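PDB 2PYX: tryptophan halogenase from Shewanella frigidimarina, which probably binds FAD and may act as a flavin-dependent halogenase of tryptophan or a related substrate. Local coordinates for residues 113-116 and 117-121; 459-462 and 463-466; 515-518 and 519-523. One frame throughout, in Å; residues are numbered along the deposited sequence.

How the contacts relate
Contacts 1 and 2 meet directly: P116 CD of the 113-121 loop sits 3.5 Å from A463 CB on the helix begun in contact 2, and their centres are 11 Å apart. Contact 2 comes nearest to the predicted substrate site, with the F460 side chain about 4 Å from that of E361, predicted to bind tryptophan, and about 9 Å from that of K89, the predicted active-site lysine. In contact 1 the L115 side chain stays about 12 Å from that of E361. Contact 3 stands apart, its centre about 29 Å and 33 Å from those of contacts 1 and 2, yet its L515 side chain lies about 10 Å from that of K89.

Contact 1: residues 113-116 and 117-121; sequences FSLP and HGHQE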
ATOM      1  N   PHE A 113      12.045   1.509  -0.456  1.00 10.86           N
ATOM      2  CA  PHE A 113      11.390   2.428   0.464  1.00 10.18           C
ATOM      3  C   PHE A 113      12.320   3.569   0.961  1.00 11.22           C
ATOM      4  O   PHE A 113      11.832   4.673   1.308  1.00 13.43           O
ATOM      5  CB  PHE A 113      10.777   1.708   1.669  1.00 10.83           C
ATOM      6  CG  PHE A 113       9.516   0.948   1.369  1.00 12.00           C
ATOM      7  CD1 PHE A 113       8.598   1.442   0.446  1.00 13.29           C
ATOM      8  CD2 PHE A 113       9.196  -0.199   2.085  1.00 11.61           C
ATOM      9  CE1 PHE A 113       7.437   0.748   0.192  1.00 12.92           C
ATOM     10  CE2 PHE A 113       8.037  -0.898   1.854  1.00 11.48           C
ATOM     11  CZ  PHE A 113       7.137  -0.382   0.902  1.00 11.46           C
ATOM     12  N   SER A 114      13.636   3.342   0.977  1.00 11.14           N
ATOM     13  CA  SER A 114      14.570   4.371   1.410  1.00 10.50           C
ATOM     14  C   SER A 114      14.576   5.522   0.422  1.00 11.24           C
ATOM     15  O   SER A 114      14.598   5.302  -0.802  1.00 13.00           O
ATOM     16  CB  SER A 114      15.990   3.838   1.455  1.00 14.61           C
ATOM     17  OG  SER A 114      16.264   3.067   2.591  1.00 18.11           O
ATOM     18  N   LEU A 115      14.588   6.758   0.907  1.00 11.41           N
ATOM     19  CA  LEU A 115      14.769   7.911   0.020  1.00 13.54           C
ATOM     20  C   LEU A 115      16.222   8.039  -0.419  1.00 14.68           C
ATOM     21  O   LEU A 115      17.140   7.592   0.290  1.00 14.66           O
ATOM     22  CB  LEU A 115      14.312   9.209   0.683  1.00 13.51           C
ATOM     23  CG  LEU A 115      12.839   9.248   1.095  1.00 14.65           C
ATOM     24  CD1 LEU A 115      12.574  10.518   1.864  1.00 20.29           C
ATOM     25  CD2 LEU A 115      11.941   9.177  -0.110  1.00 17.35           C
ATOM     26  N   PRO A 116      16.448   8.684  -1.566  1.00 13.14           N
ATOM     27  CA  PRO A 116      17.796   8.889  -2.060  1.00 11.82           C
ATOM     28  C   PRO A 116      18.682   9.547  -1.027  1.00 15.31           C
ATOM     29  O   PRO A 116      18.245  10.449  -0.339  1.00 14.63           O
ATOM     30  CB  PRO A 116      17.572   9.803  -3.253  1.00 14.77           C
ATOM     31  CG  PRO A 116      16.241   9.329  -3.803  1.00 15.35           C
ATOM     32  CD  PRO A 116      15.443   9.165  -2.552  1.00 13.64           C
ATOM     33  N   HIS A 117      19.910   9.080  -0.935  1.00 15.23           N
ATOM     34  CA  HIS A 117      20.833   9.602   0.071  1.00 16.02           C
ATOM     35  C   HIS A 117      21.042  11.093  -0.078  1.00 16.54           C
ATOM     36  O   HIS A 117      21.138  11.607  -1.190  1.00 16.49           O
ATOM     37  CB  HIS A 117      22.154   8.904  -0.040  1.00 16.93           C
ATOM     38  CG  HIS A 117      23.077   9.208   1.094  1.00 19.06           C
ATOM     39  ND1 HIS A 117      22.954   8.602   2.326  1.00 20.16           N
ATOM     40  CD2 HIS A 117      24.178   9.990   1.161  1.00 26.11           C
ATOM     41  CE1 HIS A 117      23.914   9.047   3.121  1.00 25.34           C
ATOM     42  NE2 HIS A 117      24.676   9.876   2.434  1.00 24.23           N
ATOM     43  N   GLY A 118      21.106  11.779   1.058  1.00 18.36           N
ATOM     44  CA  GLY A 118      21.299  13.239   1.083  1.00 18.21           C
ATOM     45  C   GLY A 118      20.145  14.062   0.564  1.00 18.75           C
ATOM     46  O   GLY A 118      20.333  15.213   0.193  1.00 18.93           O
ATOM     47  N   HIS A 119      18.936  13.497   0.555  1.00 17.71           N
ATOM     48  CA  HIS A 119      17.769  14.177   0.001  1.00 19.27           C
ATOM     49  C   HIS A 119      17.463  15.541   0.645  1.00 20.55           C
ATOM     50  O   HIS A 119      16.932  16.423  -0.014  1.00 21.64           O
ATOM     51  CB  HIS A 119      16.539  13.257   0.042  1.00 19.18           C
ATOM     52  CG  HIS A 119      16.165  12.787   1.406  1.00 17.91           C
ATOM     53  ND1 HIS A 119      15.281  13.471   2.214  1.00 24.21           N
ATOM     54  CD2 HIS A 119      16.535  11.685   2.098  1.00 20.12           C
ATOM     55  CE1 HIS A 119      15.139  12.818   3.351  1.00 23.80           C
ATOM     56  NE2 HIS A 119      15.889  11.733   3.307  1.00 23.11           N
ATOM     57  N   GLN A 120      17.817  15.717   1.920  1.00 22.20           N
ATOM     58  CA  GLN A 120      17.618  17.011   2.581  1.00 24.52           C
ATOM     59  C   GLN A 120      18.626  18.066   2.113  1.00 24.55           C
ATOM     60  O   GLN A 120      18.418  19.265   2.340  1.00 26.38           O
ATOM     61  CB  GLN A 120      17.678  16.845   4.105  1.00 25.71           C
ATOM     62  CG  GLN A 120      16.475  16.111   4.670  1.00 24.76           C
ATOM     63  N   GLU A 121      19.712  17.638   1.494  1.00 20.96           N
ATOM     64  CA  GLU A 121      20.762  18.534   1.023  1.00 23.09           C
ATOM     65  C   GLU A 121      20.746  18.805  -0.478  1.00 22.95           C
ATOM     66  O   GLU A 121      21.084  19.906  -0.900  1.00 24.41           O
ATOM     67  CB  GLU A 121      22.112  17.959   1.353  1.00 22.75           C
ATOM     68  CG  GLU A 121      22.319  17.706   2.830  1.00 32.63           C
ATOM     69  CD  GLU A 121      23.680  17.132   3.095  1.00 32.63           C
ATOM     70  OE1 GLU A 121      24.671  17.809   2.769  1.00 36.65           O
ATOM     71  OE2 GLU A 121      23.756  15.993   3.603  1.00 41.49           O
TER
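L115 lays its side chain over one face of the H119 imidazole. The touch is a CH-pi contact: CD1 of L115 stands 3.8 Å from the H119 ring centroid, only 14° off the ring normal, while the other methyl, CD2, turns to A463 and P461. L115 CB supports the same ring from the backbone end, 3.6 Å from H119 CD2. The two side chains run at an angle to each other; CB of L115 lies nearest CD2 of the imidazole, and CD1 nearest CE1 and NE2. H119 CG lies between its backbone N and its carbonyl carbon (chi1 59°), a rotation that brings the ring beside L115, with its edge to P116 O.

The polar contacts centre on the P116 carbonyl. P116 O takes a weak hydrogen bond from H119 N at 3.3 Å, bent to 127° at the hydrogen. P116 O also lies at the edge of the imidazole in the plane of the ring, 3.2 Å from H119 CD2, so the backbone N-H and the ring edge of H119 both come close to it. A further backbone bond, E121 N to G118 O at 2.8 Å, spans i to i+3 and closes a following turn over G118-E121.

Two helices flank this part of the loop. S114 O accepts a hydrogen bond from Y467 OH on helix 462-471, and the H117 side chain rests on D496 and N497 of helix 484-507.

P116 to H119 make a type II beta turn, with H117 and G118 at its two central corners. G118 has a positive phi, which suits a residue without a side chain. The turn lies near the surface, in the connection between strand 108-112 and helix 125-128.

Contact 2: residues 459-462 and 463-466; sequences LFPA and ASFQ
F465 reaches back from the first turn of its helix to F460 and P461. F465 CB lies 3.4 Å from A462 O. CG stands anti to the F465 carbonyl carbon (chi1 -71°), which turns the ring back toward the residues that precede the helix. F465 CD1 follows at 3.6 Å from P461 O, with the oxygen near the plane of the ring at its edge. Farther out, F465 CE1 packs against F460 CB at 4.0 Å, and beyond these segments the ring meets that of F407. With an alanine here, F460 CB and the F407 ring would probably lose this partner, opening a gap beside F460.

Backbone bonds fix the start of the helix. S464 N donates to P461 O at 2.9 Å from well above the carbonyl plane, whereas Q466 N meets A462 O at 3.0 Å in a straighter bond (160°).

The F460 ring also meets W63 and probably borders the predicted tryptophan-binding site at E361. F460 of the loop and F465 of helix 462-471 both meet F407 of helix 383-413, whose Q403 NE2 donates to F460 O, and S464 OG is hydrogen-bonded to H111 NE2 of strand 108-112.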
ATOM      1  N   LEU A 459       1.069  10.800  -1.297  1.00 12.76           N
ATOM      2  CA  LEU A 459       1.281   9.404  -0.984  1.00 15.59           C
ATOM      3  C   LEU A 459       2.621   8.914  -1.509  1.00 14.11           C
ATOM      4  O   LEU A 459       3.350   8.230  -0.788  1.00 23.13           O
ATOM      5  CB  LEU A 459       0.183   8.547  -1.619  1.00 18.87           C
ATOM      6  CG  LEU A 459      -1.066   8.118  -0.869  1.00 26.55           C
ATOM      7  CD1 LEU A 459      -1.671   6.965  -1.662  1.00 23.03           C
ATOM      8  CD2 LEU A 459      -0.837   7.701   0.577  1.00 21.97           C
ATOM      9  N   PHE A 460       2.924   9.245  -2.748  1.00 13.91           N
ATOM     10  CA  PHE A 460       4.235   8.935  -3.336  1.00 18.52           C
ATOM     11  C   PHE A 460       5.032  10.211  -3.535  1.00 17.98           C
ATOM     12  O   PHE A 460       4.603  11.128  -4.235  1.00 20.79           O
ATOM     13  CB  PHE A 460       4.080   8.252  -4.712  1.00 17.40           C
ATOM     14  CG  PHE A 460       3.285   6.987  -4.689  1.00 17.50           C
ATOM     15  CD1 PHE A 460       3.846   5.801  -4.248  1.00 24.29           C
ATOM     16  CD2 PHE A 460       1.968   6.960  -5.153  1.00 13.40           C
ATOM     17  CE1 PHE A 460       3.088   4.641  -4.248  1.00 22.41           C
ATOM     18  CE2 PHE A 460       1.238   5.808  -5.146  1.00 14.69           C
ATOM     19  CZ  PHE A 460       1.782   4.655  -4.682  1.00 20.19           C
ATOM     20  N   PRO A 461       6.272  10.253  -3.000  1.00 21.80           N
ATOM     21  CA  PRO A 461       7.116  11.390  -3.291  1.00 21.74           C
ATOM     22  C   PRO A 461       7.738  11.263  -4.636  1.00 18.75           C
ATOM     23  O   PRO A 461       7.688  10.142  -5.228  1.00 16.52           O
ATOM     24  CB  PRO A 461       8.212  11.293  -2.221  1.00 24.19           C
ATOM     25  CG  PRO A 461       8.317   9.913  -1.934  1.00 20.84           C
ATOM     26  CD  PRO A 461       6.950   9.276  -2.157  1.00 23.15           C
ATOM     27  N   ALA A 462       8.342  12.358  -5.093  1.00 18.09           N
ATOM     28  CA  ALA A 462       9.015  12.430  -6.381  1.00 17.59           C
ATOM     29  C   ALA A 462       9.997  11.273  -6.493  1.00 13.81           C
ATOM     30  O   ALA A 462      10.164  10.751  -7.565  1.00 13.29           O
ATOM     31  CB  ALA A 462       9.733  13.757  -6.580  1.00 20.61           C
ATOM     32  N   ALA A 463      10.668  10.891  -5.402  1.00 13.39           N
ATOM     33  CA  ALA A 463      11.674   9.823  -5.487  1.00 10.10           C
ATOM     34  C   ALA A 463      11.084   8.548  -6.049  1.00  8.84           C
ATOM     35  O   ALA A 463      11.760   7.824  -6.759  1.00  8.76           O
ATOM     36  CB  ALA A 463      12.328   9.546  -4.164  1.00 11.01           C
ATOM     37  N   SER A 464       9.850   8.249  -5.717  1.00  9.58           N
ATOM     38  CA  SER A 464       9.226   7.022  -6.234  1.00  8.07           C
ATOM     39  C   SER A 464       9.132   7.047  -7.737  1.00  7.31           C
ATOM     40  O   SER A 464       9.380   6.032  -8.428  1.00  8.52           O
ATOM     41  CB  SER A 464       7.843   6.827  -5.636  1.00 11.25           C
ATOM     42  OG  SER A 464       7.987   6.378  -4.298  1.00 16.48           O
ATOM     43  N   PHE A 465       8.809   8.214  -8.270  1.00  9.02           N
ATOM     44  CA  PHE A 465       8.743   8.390  -9.701  1.00  9.01           C
ATOM     45  C   PHE A 465      10.122   8.258 -10.310  1.00  8.29           C
ATOM     46  O   PHE A 465      10.290   7.646 -11.373  1.00 10.13           O
ATOM     47  CB  PHE A 465       8.086   9.715 -10.054  1.00  9.41           C
ATOM     48  CG  PHE A 465       6.617   9.739  -9.767  1.00 10.39           C
ATOM     49  CD1 PHE A 465       6.157   9.997  -8.489  1.00 15.02           C
ATOM     50  CD2 PHE A 465       5.696   9.433 -10.760  1.00 10.89           C
ATOM     51  CE1 PHE A 465       4.790   9.989  -8.218  1.00 15.09           C
ATOM     52  CE2 PHE A 465       4.345   9.416 -10.500  1.00 10.84           C
ATOM     53  CZ  PHE A 465       3.891   9.702  -9.219  1.00 12.67           C
ATOM     54  N   GLN A 466      11.141   8.806  -9.665  1.00  8.44           N
ATOM     55  CA  GLN A 466      12.508   8.646 -10.156  1.00  9.09           C
ATOM     56  C   GLN A 466      12.935   7.186 -10.169  1.00  7.80           C
ATOM     57  O   GLN A 466      13.535   6.706 -11.130  1.00  8.85           O
ATOM     58  CB  GLN A 466      13.472   9.441  -9.264  1.00  9.66           C
ATOM     59  CG  GLN A 466      13.198  10.949  -9.275  1.00  9.60           C
ATOM     60  CD  GLN A 466      14.006  11.716  -8.241  1.00 12.50           C
ATOM     61  OE1 GLN A 466      14.566  11.124  -7.300  1.00 12.48           O
ATOM     62  NE2 GLN A 466      14.107  13.041  -8.440  1.00 13.59           N
TER

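Contact 3: residues 515-518 and 519-523; sequences LDKV and AQYGF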
ATOM      1  N   LEU A 515      14.400 -12.758  12.013  1.00 15.76           N
ATOM      2  CA  LEU A 515      13.094 -13.178  12.463  1.00 17.50           C
ATOM      3  C   LEU A 515      13.199 -14.310  13.483  1.00 17.85           C
ATOM      4  O   LEU A 515      12.416 -14.354  14.425  1.00 19.11           O
ATOM      5  CB  LEU A 515      12.220 -13.551  11.267  1.00 17.20           C
ATOM      6  CG  LEU A 515      11.801 -12.357  10.403  1.00 18.06           C
ATOM      7  CD1 LEU A 515      11.172 -12.865   9.104  1.00 20.45           C
ATOM      8  CD2 LEU A 515      10.826 -11.439  11.125  1.00 22.13           C
ATOM      9  N   ASP A 516      14.180 -15.201  13.324  1.00 18.43           N
ATOM     10  CA  ASP A 516      14.391 -16.240  14.344  1.00 20.19           C
ATOM     11  C   ASP A 516      14.665 -15.628  15.723  1.00 19.21           C
ATOM     12  O   ASP A 516      14.141 -16.101  16.745  1.00 21.58           O
ATOM     13  CB  ASP A 516      15.552 -17.146  13.962  1.00 21.99           C
ATOM     14  CG  ASP A 516      15.217 -18.111  12.852  1.00 22.93           C
ATOM     15  OD1 ASP A 516      14.025 -18.344  12.528  1.00 25.12           O
ATOM     16  OD2 ASP A 516      16.188 -18.656  12.292  1.00 27.38           O
ATOM     17  N   LYS A 517      15.497 -14.597  15.771  1.00 18.50           N
ATOM     18  CA  LYS A 517      15.799 -13.915  17.041  1.00 19.00           C
ATOM     19  C   LYS A 517      14.662 -13.023  17.525  1.00 18.90           C
ATOM     20  O   LYS A 517      14.487 -12.822  18.719  1.00 18.16           O
ATOM     21  CB  LYS A 517      17.122 -13.146  16.962  1.00 19.51           C
ATOM     22  CG  LYS A 517      18.353 -14.065  16.827  1.00 20.57           C
ATOM     23  CD  LYS A 517      18.620 -14.823  18.128  1.00 22.85           C
ATOM     24  CE  LYS A 517      19.877 -15.726  18.055  1.00 22.99           C
ATOM     25  NZ  LYS A 517      19.688 -16.825  17.082  1.00 21.95           N
ATOM     26  N   VAL A 518      13.887 -12.461  16.608  1.00 19.25           N
ATOM     27  CA  VAL A 518      12.707 -11.707  17.021  1.00 18.88           C
ATOM     28  C   VAL A 518      11.722 -12.637  17.707  1.00 18.79           C
ATOM     29  O   VAL A 518      11.108 -12.255  18.684  1.00 19.06           O
ATOM     30  CB  VAL A 518      12.022 -11.015  15.818  1.00 20.14           C
ATOM     31  CG1 VAL A 518      10.663 -10.449  16.224  1.00 18.53           C
ATOM     32  CG2 VAL A 518      12.917  -9.925  15.275  1.00 19.56           C
ATOM     33  N   ALA A 519      11.586 -13.854  17.191  1.00 20.18           N
ATOM     34  CA  ALA A 519      10.684 -14.852  17.781  1.00 18.98           C
ATOM     35  C   ALA A 519      11.136 -15.211  19.200  1.00 21.78           C
ATOM     36  O   ALA A 519      10.325 -15.302  20.131  1.00 26.36           O
ATOM     37  CB  ALA A 519      10.598 -16.078  16.899  1.00 18.25           C
ATOM     38  N   GLN A 520      12.444 -15.370  19.369  1.00 23.61           N
ATOM     39  CA  GLN A 520      13.013 -15.899  20.620  1.00 25.59           C
ATOM     40  C   GLN A 520      13.259 -14.824  21.689  1.00 25.01           C
ATOM     41  O   GLN A 520      13.040 -15.052  22.904  1.00 26.50           O
ATOM     42  CB  GLN A 520      14.315 -16.628  20.281  1.00 25.55           C
ATOM     43  CG  GLN A 520      15.093 -17.159  21.478  1.00 32.11           C
ATOM     44  CD  GLN A 520      16.263 -18.059  21.077  1.00 32.65           C
ATOM     45  OE1 GLN A 520      16.644 -18.149  19.894  1.00 31.39           O
ATOM     46  NE2 GLN A 520      16.843 -18.734  22.072  1.00 41.72           N
ATOM     47  N   TYR A 521      13.720 -13.646  21.259  1.00 24.15           N
ATOM     48  CA  TYR A 521      14.086 -12.579  22.180  1.00 22.57           C
ATOM     49  C   TYR A 521      13.314 -11.275  21.958  1.00 22.70           C
ATOM     50  O   TYR A 521      12.946 -10.598  22.920  1.00 23.97           O
ATOM     51  CB  TYR A 521      15.579 -12.285  22.056  1.00 26.80           C
ATOM     52  CG  TYR A 521      16.482 -13.440  22.414  1.00 27.93           C
ATOM     53  CD1 TYR A 521      16.707 -13.784  23.746  1.00 32.13           C
ATOM     54  CD2 TYR A 521      17.135 -14.168  21.424  1.00 28.99           C
ATOM     55  CE1 TYR A 521      17.555 -14.838  24.080  1.00 31.33           C
ATOM     56  CE2 TYR A 521      17.979 -15.223  21.749  1.00 30.62           C
ATOM     57  CZ  TYR A 521      18.183 -15.550  23.077  1.00 33.09           C
ATOM     58  OH  TYR A 521      19.028 -16.593  23.409  1.00 29.21           O
ATOM     59  N   GLY A 522      13.115 -10.890  20.703  1.00 19.36           N
ATOM     60  CA  GLY A 522      12.413  -9.645  20.418  1.00 18.55           C
ATOM     61  C   GLY A 522      13.353  -8.447  20.294  1.00 18.24           C
ATOM     62  O   GLY A 522      14.473  -8.452  20.833  1.00 18.87           O
ATOM     63  N   PHE A 523      12.910  -7.409  19.561  1.00 17.50           N
ATOM     64  CA  PHE A 523      13.569  -6.093  19.583  1.00 17.84           C
ATOM     65  C   PHE A 523      13.325  -5.395  20.919  1.00 18.54           C
ATOM     66  O   PHE A 523      12.232  -5.484  21.464  1.00 22.08           O
ATOM     67  CB  PHE A 523      13.002  -5.136  18.524  1.00 19.03           C
ATOM     68  CG  PHE A 523      13.124  -5.629  17.113  1.00 15.26           C
ATOM     69  CD1 PHE A 523      14.370  -5.764  16.519  1.00 13.79           C
ATOM     70  CD2 PHE A 523      11.982  -5.914  16.353  1.00 16.27           C
ATOM     71  CE1 PHE A 523      14.490  -6.231  15.220  1.00 13.54           C
ATOM     72  CE2 PHE A 523      12.100  -6.351  15.041  1.00 14.47           C
ATOM     73  CZ  PHE A 523      13.340  -6.502  14.471  1.00 14.21           C
TER
HETATM   74  O   HOH W   1      17.100 -17.753  17.261  1.00 33.76           O
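K517 O is gripped by two backbone N-H groups where helix 511-520 ends. Y521 N lies 2.8 Å from K517 O, in the i+4 bond of an alpha-helix, and G522 N lies 3.1 Å from the same oxygen, K517 O. The second bond is nearly straight (166°), lies in the carbonyl plane on a lone pair, and closes a pi-turn. The chain leaves the helix here, with Y521 the first residue off helical angles and G522 at positive phi. A CB on G522 would collide with Y521 O.

On the outer surface, the K517 and Y521 side chains run alongside each other in one direction. The lysine chain is bent at chi2 (-71°), which brings K517 CD to the edge of the Y521 ring, in its plane and 3.7 Å from Y521 CD2. A second bend, at chi4, turns the ammonium toward a water: K517 NZ donates to it at 2.8 Å, and the water donates on to Q520 OE1 at 2.7 Å. This water joins two polar tips one turn apart.

On the inner side, V518 and F523 pack against helix 77-83, where N78 OD1 accepts from F523 N and R82 NH2 donates to V518 O. K155 adds a cation-pi contact to the F523 ring. V518 CG2 makes a CH-pi contact over a face of that ring, 27° off its normal and displaced toward the rim, so that the closest approach is 3.5 Å, from V518 CG2 to F523 CZ.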